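Local coordinates for protein Cfl (Pectobacterium brasiliense, PDB 7A9J) that is a coronafacic acid ligase of the ATP-dependent AMP-binding enzyme family, which probably activates carboxylic acids for amide formation, at residues S119-I124 with M142-W147; D73-H78 with I95-V100. The protein carries 1 engineered substitution. All coordinates share one frame; numbering follows the deposited sequence.

Contact 1 of 2, residues S119-I124 with M142-W147; sequences SSCAYI and MLEKIW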
loop_
_atom_site.group_PDB
_atom_site.type_symbol
_atom_site.label_atom_id
_atom_site.label_comp_id
_atom_site.label_asym_id
_atom_site.label_seq_id
_atom_site.Cartn_x
_atom_site.Cartn_y
_atom_site.Cartn_z
ATOM N N SER A 119 -24.023 -6.199 2.506
ATOM C CA SER A 119 -24.986 -7.190 2.997
ATOM C C SER A 119 -24.337 -8.100 4.036
ATOM O O SER A 119 -24.548 -9.311 4.057
ATOM C CB SER A 119 -25.586 -8.014 1.854
ATOM O OG SER A 119 -26.395 -7.184 1.054
ATOM N N SER A 120 -23.521 -7.519 4.900
ATOM C CA SER A 120 -22.929 -8.319 5.956
ATOM C C SER A 120 -23.992 -8.807 6.921
ATOM O O SER A 120 -24.940 -8.086 7.251
ATOM C CB SER A 120 -21.858 -7.527 6.706
ATOM O OG SER A 120 -20.727 -7.295 5.864
ATOM N N CYS A 121 -23.860 -10.047 7.381
ATOM C CA CYS A 121 -24.727 -10.493 8.459
ATOM C C CYS A 121 -24.000 -10.645 9.789
ATOM O O CYS A 121 -24.630 -11.019 10.792
ATOM C CB CYS A 121 -25.431 -11.802 8.082
ATOM S SG CYS A 121 -24.315 -13.186 8.031
ATOM N N ALA A 122 -22.705 -10.354 9.842
ATOM C CA ALA A 122 -22.022 -10.322 11.123
ATOM C C ALA A 122 -20.950 -9.240 11.095
ATOM O O ALA A 122 -20.481 -8.843 10.030
ATOM C CB ALA A 122 -21.406 -11.691 11.472
ATOM N N TYR A 123 -20.552 -8.788 12.290
ATOM C CA TYR A 123 -19.494 -7.790 12.447
ATOM C C TYR A 123 -18.537 -8.270 13.547
ATOM O O TYR A 123 -18.985 -8.768 14.582
ATOM C CB TYR A 123 -20.143 -6.435 12.808
ATOM C CG TYR A 123 -19.217 -5.384 13.328
ATOM C CD1 TYR A 123 -18.806 -5.392 14.671
ATOM C CD2 TYR A 123 -18.787 -4.351 12.512
ATOM C CE1 TYR A 123 -17.973 -4.405 15.180
ATOM C CE2 TYR A 123 -17.936 -3.347 12.996
ATOM C CZ TYR A 123 -17.522 -3.379 14.304
ATOM O OH TYR A 123 -16.712 -2.413 14.878
ATOM N N ILE A 124 -17.222 -8.148 13.306
ATOM C CA ILE A 124 -16.194 -8.383 14.326
ATOM C C ILE A 124 -15.313 -7.141 14.409
ATOM O O ILE A 124 -14.746 -6.708 13.399
ATOM C CB ILE A 124 -15.345 -9.619 14.008
ATOM C CG1 ILE A 124 -16.209 -10.882 14.017
ATOM C CG2 ILE A 124 -14.232 -9.847 15.076
ATOM C CD1 ILE A 124 -15.457 -12.127 13.470
ATOM N N MET A 142 -29.454 -6.165 9.425
ATOM C CA MET A 142 -28.994 -7.416 8.861
ATOM C C MET A 142 -27.918 -8.084 9.717
ATOM O O MET A 142 -27.667 -9.284 9.531
ATOM C CB MET A 142 -28.484 -7.156 7.447
ATOM C CG MET A 142 -28.249 -8.378 6.632
ATOM S SD MET A 142 -28.302 -8.027 4.860
ATOM C CE MET A 142 -27.866 -9.654 4.240
ATOM N N LEU A 143 -27.305 -7.373 10.670
ATOM C CA LEU A 143 -26.267 -7.974 11.530
ATOM C C LEU A 143 -26.905 -8.906 12.553
ATOM O O LEU A 143 -27.535 -8.454 13.509
ATOM C CB LEU A 143 -25.455 -6.900 12.240
ATOM C CG LEU A 143 -24.564 -6.087 11.282
ATOM C CD1 LEU A 143 -23.787 -5.055 12.092
ATOM C CD2 LEU A 143 -23.583 -6.937 10.437
ATOM N N GLU A 144 -26.717 -10.208 12.376
ATOM C CA GLU A 144 -27.237 -11.165 13.360
ATOM C C GLU A 144 -26.301 -11.373 14.558
ATOM O O GLU A 144 -26.765 -11.791 15.639
ATOM C CB GLU A 144 -27.480 -12.519 12.693
ATOM C CG GLU A 144 -28.419 -12.507 11.503
ATOM C CD GLU A 144 -28.236 -13.747 10.608
ATOM O OE1 GLU A 144 -27.960 -14.858 11.137
ATOM O OE2 GLU A 144 -28.355 -13.598 9.368
ATOM N N LYS A 145 -25.000 -11.170 14.366
ATOM C CA LYS A 145 -23.984 -11.253 15.400
ATOM C C LYS A 145 -23.020 -10.090 15.253
ATOM O O LYS A 145 -22.515 -9.829 14.158
ATOM C CB LYS A 145 -23.176 -12.551 15.288
ATOM C CG LYS A 145 -24.060 -13.798 15.335
ATOM C CD LYS A 145 -24.572 -14.013 16.700
ATOM C CE LYS A 145 -25.724 -15.063 16.680
ATOM N NZ LYS A 145 -26.158 -15.485 18.032
ATOM N N ILE A 146 -22.732 -9.454 16.374
ATOM C CA ILE A 146 -21.740 -8.393 16.502
ATOM C C ILE A 146 -20.828 -8.838 17.646
ATOM O O ILE A 146 -21.261 -8.834 18.790
ATOM C CB ILE A 146 -22.421 -7.051 16.854
ATOM C CG1 ILE A 146 -23.434 -6.670 15.771
ATOM C CG2 ILE A 146 -21.383 -5.941 17.125
ATOM C CD1 ILE A 146 -24.340 -5.509 16.164
ATOM N N TRP A 147 -19.566 -9.135 17.362
ATOM C CA TRP A 147 -18.596 -9.469 18.397
ATOM C C TRP A 147 -17.567 -8.352 18.523
ATOM O O TRP A 147 -17.093 -7.818 17.501
ATOM C CB TRP A 147 -17.861 -10.771 18.067
ATOM C CG TRP A 147 -18.679 -12.065 18.079
ATOM C CD1 TRP A 147 -18.967 -12.853 19.169
ATOM C CD2 TRP A 147 -19.225 -12.749 16.937
ATOM N NE1 TRP A 147 -19.694 -13.969 18.780
ATOM C CE2 TRP A 147 -19.842 -13.940 17.418
ATOM C CE3 TRP A 147 -19.258 -12.475 15.569
ATOM C CZ2 TRP A 147 -20.501 -14.825 16.579
ATOM C CZ3 TRP A 147 -19.883 -13.355 14.726
ATOM C CH2 TRP A 147 -20.491 -14.548 15.243
#
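Two neighbouring parallel strands, 122-125 and 145-148, meet here in the five-stranded parallel sheet of the AMP-binding domain. Their short axes run 4.7 Å apart, parallel. Ala122 pairs with Lys145, Tyr123 with Ile146 and Ile124 with Trp147. Tyr123 uses both of its backbone polar groups: its N donates to Lys145 O at 2.9 Å, and its O accepts from Trp147 N. One step earlier along the chain, Glu144 N donates to Cys121 O at 2.7 Å, with the donor tilted 35° from the plane of that carbonyl. Ala122, Ile124, Lys145 and Trp147 put their side chains on one face of the sheet. There the six-membered part of the Trp147 indole reaches back along the strands, with CZ3 4.0 Å from Ala122 CB and CE3 near Ile124 CG1. Lys145 CB lies over one face of the same indole, near its rim. Tyr123 and Ile146 share the other face. With CG anti to the backbone N (chi1 166°), the Tyr123 ring brings CD1 to 3.6 Å from Ile146 CG2. Ile137 of helix 134-138 packs on both residues, and Tyr123 OH is hydrogen-bonded to His78 ND1. Leu143 reaches segment 119-124 with both methyls: CD1 meets Tyr123 CB, while CD2 lies over the backbone of Ala122. Where the two segments begin, the extended Met142 chain follows the backbone of Ser119 and Ser120, and its CE lies 3.3 Å from Ser119 O.

Contact 2 of 2, residues D73-H78 with I95-V100; sequences DRISIH and IGAVFV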
loop_
_atom_site.group_PDB
_atom_site.type_symbol
_atom_site.label_atom_id
_atom_site.label_comp_id
_atom_site.label_asym_id
_atom_site.label_seq_id
_atom_site.Cartn_x
_atom_site.Cartn_y
_atom_site.Cartn_z
ATOM N N ASP A 73 -21.730 -16.424 4.014
ATOM C CA ASP A 73 -22.116 -15.273 4.819
ATOM C C ASP A 73 -20.995 -14.234 4.822
ATOM O O ASP A 73 -19.813 -14.572 4.815
ATOM C CB ASP A 73 -22.406 -15.696 6.268
ATOM C CG ASP A 73 -23.681 -16.524 6.412
ATOM O OD1 ASP A 73 -24.509 -16.594 5.470
ATOM O OD2 ASP A 73 -23.854 -17.116 7.497
ATOM N N ARG A 74 -21.368 -12.965 4.906
ATOM C CA ARG A 74 -20.403 -11.870 4.839
ATOM C C ARG A 74 -20.202 -11.298 6.236
ATOM O O ARG A 74 -21.156 -10.989 6.935
ATOM C CB ARG A 74 -20.863 -10.803 3.833
ATOM C CG ARG A 74 -21.092 -11.499 2.477
ATOM C CD ARG A 74 -21.480 -10.550 1.449
ATOM N NE ARG A 74 -21.675 -11.160 0.149
ATOM C CZ ARG A 74 -22.073 -10.459 -0.912
ATOM N NH1 ARG A 74 -22.312 -9.158 -0.771
ATOM N NH2 ARG A 74 -22.256 -11.042 -2.095
ATOM N N ILE A 75 -18.943 -11.154 6.632
ATOM C CA ILE A 75 -18.582 -10.654 7.942
ATOM C C ILE A 75 -17.777 -9.374 7.764
ATOM O O ILE A 75 -16.704 -9.399 7.149
ATOM C CB ILE A 75 -17.735 -11.674 8.710
ATOM C CG1 ILE A 75 -18.431 -13.026 8.722
ATOM C CG2 ILE A 75 -17.479 -11.139 10.144
ATOM C CD1 ILE A 75 -17.712 -13.995 9.677
ATOM N N SER A 76 -18.287 -8.260 8.304
ATOM C CA SER A 76 -17.521 -7.007 8.317
ATOM C C SER A 76 -16.521 -7.048 9.464
ATOM O O SER A 76 -16.867 -7.451 10.571
ATOM C CB SER A 76 -18.455 -5.812 8.482
ATOM O OG SER A 76 -19.147 -5.572 7.282
ATOM N N ILE A 77 -15.278 -6.647 9.195
ATOM C CA ILE A 77 -14.203 -6.731 10.170
ATOM C C ILE A 77 -13.650 -5.329 10.351
ATOM O O ILE A 77 -13.353 -4.628 9.368
ATOM C CB ILE A 77 -13.088 -7.696 9.716
ATOM C CG1 ILE A 77 -13.665 -9.100 9.501
ATOM C CG2 ILE A 77 -12.038 -7.787 10.812
ATOM C CD1 ILE A 77 -12.630 -10.120 9.050
ATOM N N HIS A 78 -13.473 -4.939 11.587
ATOM C CA HIS A 78 -13.274 -3.503 11.809
ATOM C C HIS A 78 -12.398 -3.386 13.061
ATOM O O HIS A 78 -12.893 -3.201 14.159
ATOM C CB HIS A 78 -14.636 -2.823 11.954
ATOM C CG HIS A 78 -14.605 -1.323 12.083
ATOM N ND1 HIS A 78 -15.432 -0.657 12.977
ATOM C CD2 HIS A 78 -13.969 -0.354 11.366
ATOM C CE1 HIS A 78 -15.257 0.647 12.847
ATOM N NE2 HIS A 78 -14.410 0.862 11.852
ATOM N N ILE A 95 -13.737 -21.458 6.917
ATOM C CA ILE A 95 -15.112 -21.873 6.803
ATOM C C ILE A 95 -15.792 -21.322 5.583
ATOM O O ILE A 95 -16.970 -21.695 5.338
ATOM C CB ILE A 95 -15.932 -21.521 8.061
ATOM C CG1 ILE A 95 -16.136 -20.006 8.209
ATOM C CG2 ILE A 95 -15.289 -22.180 9.262
ATOM C CD1 ILE A 95 -17.147 -19.738 9.337
ATOM N N GLY A 96 -15.090 -20.496 4.778
ATOM C CA GLY A 96 -15.692 -19.919 3.598
ATOM C C GLY A 96 -16.581 -18.742 3.884
ATOM O O GLY A 96 -17.449 -18.425 3.066
ATOM N N ALA A 97 -16.445 -18.128 5.052
ATOM C CA ALA A 97 -17.123 -16.865 5.278
ATOM C C ALA A 97 -16.354 -15.755 4.578
ATOM O O ALA A 97 -15.119 -15.726 4.579
ATOM C CB ALA A 97 -17.265 -16.561 6.779
ATOM N N VAL A 98 -17.111 -14.872 3.945
ATOM C CA VAL A 98 -16.549 -13.781 3.149
ATOM C C VAL A 98 -16.181 -12.636 4.084
ATOM O O VAL A 98 -17.042 -12.089 4.780
ATOM C CB VAL A 98 -17.586 -13.349 2.108
ATOM C CG1 VAL A 98 -17.100 -12.133 1.279
ATOM C CG2 VAL A 98 -17.943 -14.532 1.235
ATOM N N PHE A 99 -14.905 -12.264 4.133
ATOM C CA PHE A 99 -14.584 -11.171 5.037
ATOM C C PHE A 99 -14.524 -9.837 4.307
ATOM O O PHE A 99 -14.131 -9.766 3.143
ATOM C CB PHE A 99 -13.300 -11.389 5.823
ATOM C CG PHE A 99 -12.056 -11.653 5.002
ATOM C CD1 PHE A 99 -11.129 -10.626 4.808
ATOM C CD2 PHE A 99 -11.769 -12.930 4.526
ATOM C CE1 PHE A 99 -9.927 -10.842 4.127
ATOM C CE2 PHE A 99 -10.546 -13.172 3.816
ATOM C CZ PHE A 99 -9.641 -12.084 3.613
ATOM N N VAL A 100 -14.964 -8.798 5.008
ATOM C CA VAL A 100 -15.151 -7.451 4.424
ATOM C C VAL A 100 -14.422 -6.481 5.346
ATOM O O VAL A 100 -15.008 -5.969 6.304
ATOM C CB VAL A 100 -16.636 -7.064 4.285
ATOM C CG1 VAL A 100 -16.749 -5.713 3.517
ATOM C CG2 VAL A 100 -17.423 -8.150 3.582
#
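Val98 O accepts a 2.8 Å hydrogen bond from Ile75 N that is nearly straight, with 171° at the hydrogen. Three more backbone bonds complete a parallel ladder. Val98 N donates to Asp73 O, Val100 N to Ile75 O, and Ile77 N to Val100 O at 3.0 Å. The last of these donors sits well above the carbonyl plane. The Val98 and Val100 carbonyls also receive CA-H contacts from Arg74 and Ser76. The short strand axes make an angle of 32°, so the pair is twisted. Arg74, Ser76, Val98 and Val100 share one face. Arg74 runs alongside Val98, its CG 4.0 Å from Val98 CB. Its stretched-out chain carries the guanidinium onward, where NH1 is hydrogen-bonded to Ser118 O and the group makes a cation-pi contact with Trp390. On the other face, Ile75 CD1 reaches Ala97 CB at 3.9 Å, and Ile77 CD1 comes to 3.5 Å from Phe99 CB. Phe99 CG stands between its backbone N and carbonyl carbon (chi1 56°), and the ring leads away from strand 74-78 to meet Tyr89. This is a beta-alpha-beta unit: strand 74-78, helix 83-95, strand 98-101. Cys92 of that helix packs on Ile75 and its Leu85 and Thr88 on Ile77, while helix 50-66 adds Leu64 against Ile75 and strand 183-188 meets Val98 and Phe99.

Contacts 1 and 2 belong to one parallel sheet, and their centres lie 9 Å apart. Strand 74-78 of contact 2 runs beside strand 122-125 of contact 1, giving the order 98-101, 74-78, 122-125, 145-148. Both segments of contact 2 precede those of contact 1 in the sequence. Two probable hydrogen bonds join them directly: Ser120 OG to Ser76 OG at 2.7 Å, and Ile124 O to His78 N at 2.8 Å. Packing adds Cys121 SG against Asp73 CB at 3.6 Å. The Phe99 side chain of contact 2 is about 11 Å from the bound 6-ethyl-1-oxidanylidene-indene-4-carboxylic acid. Neither contact contributes a residue to the ligand pocket, which includes Trp241 and Tyr334.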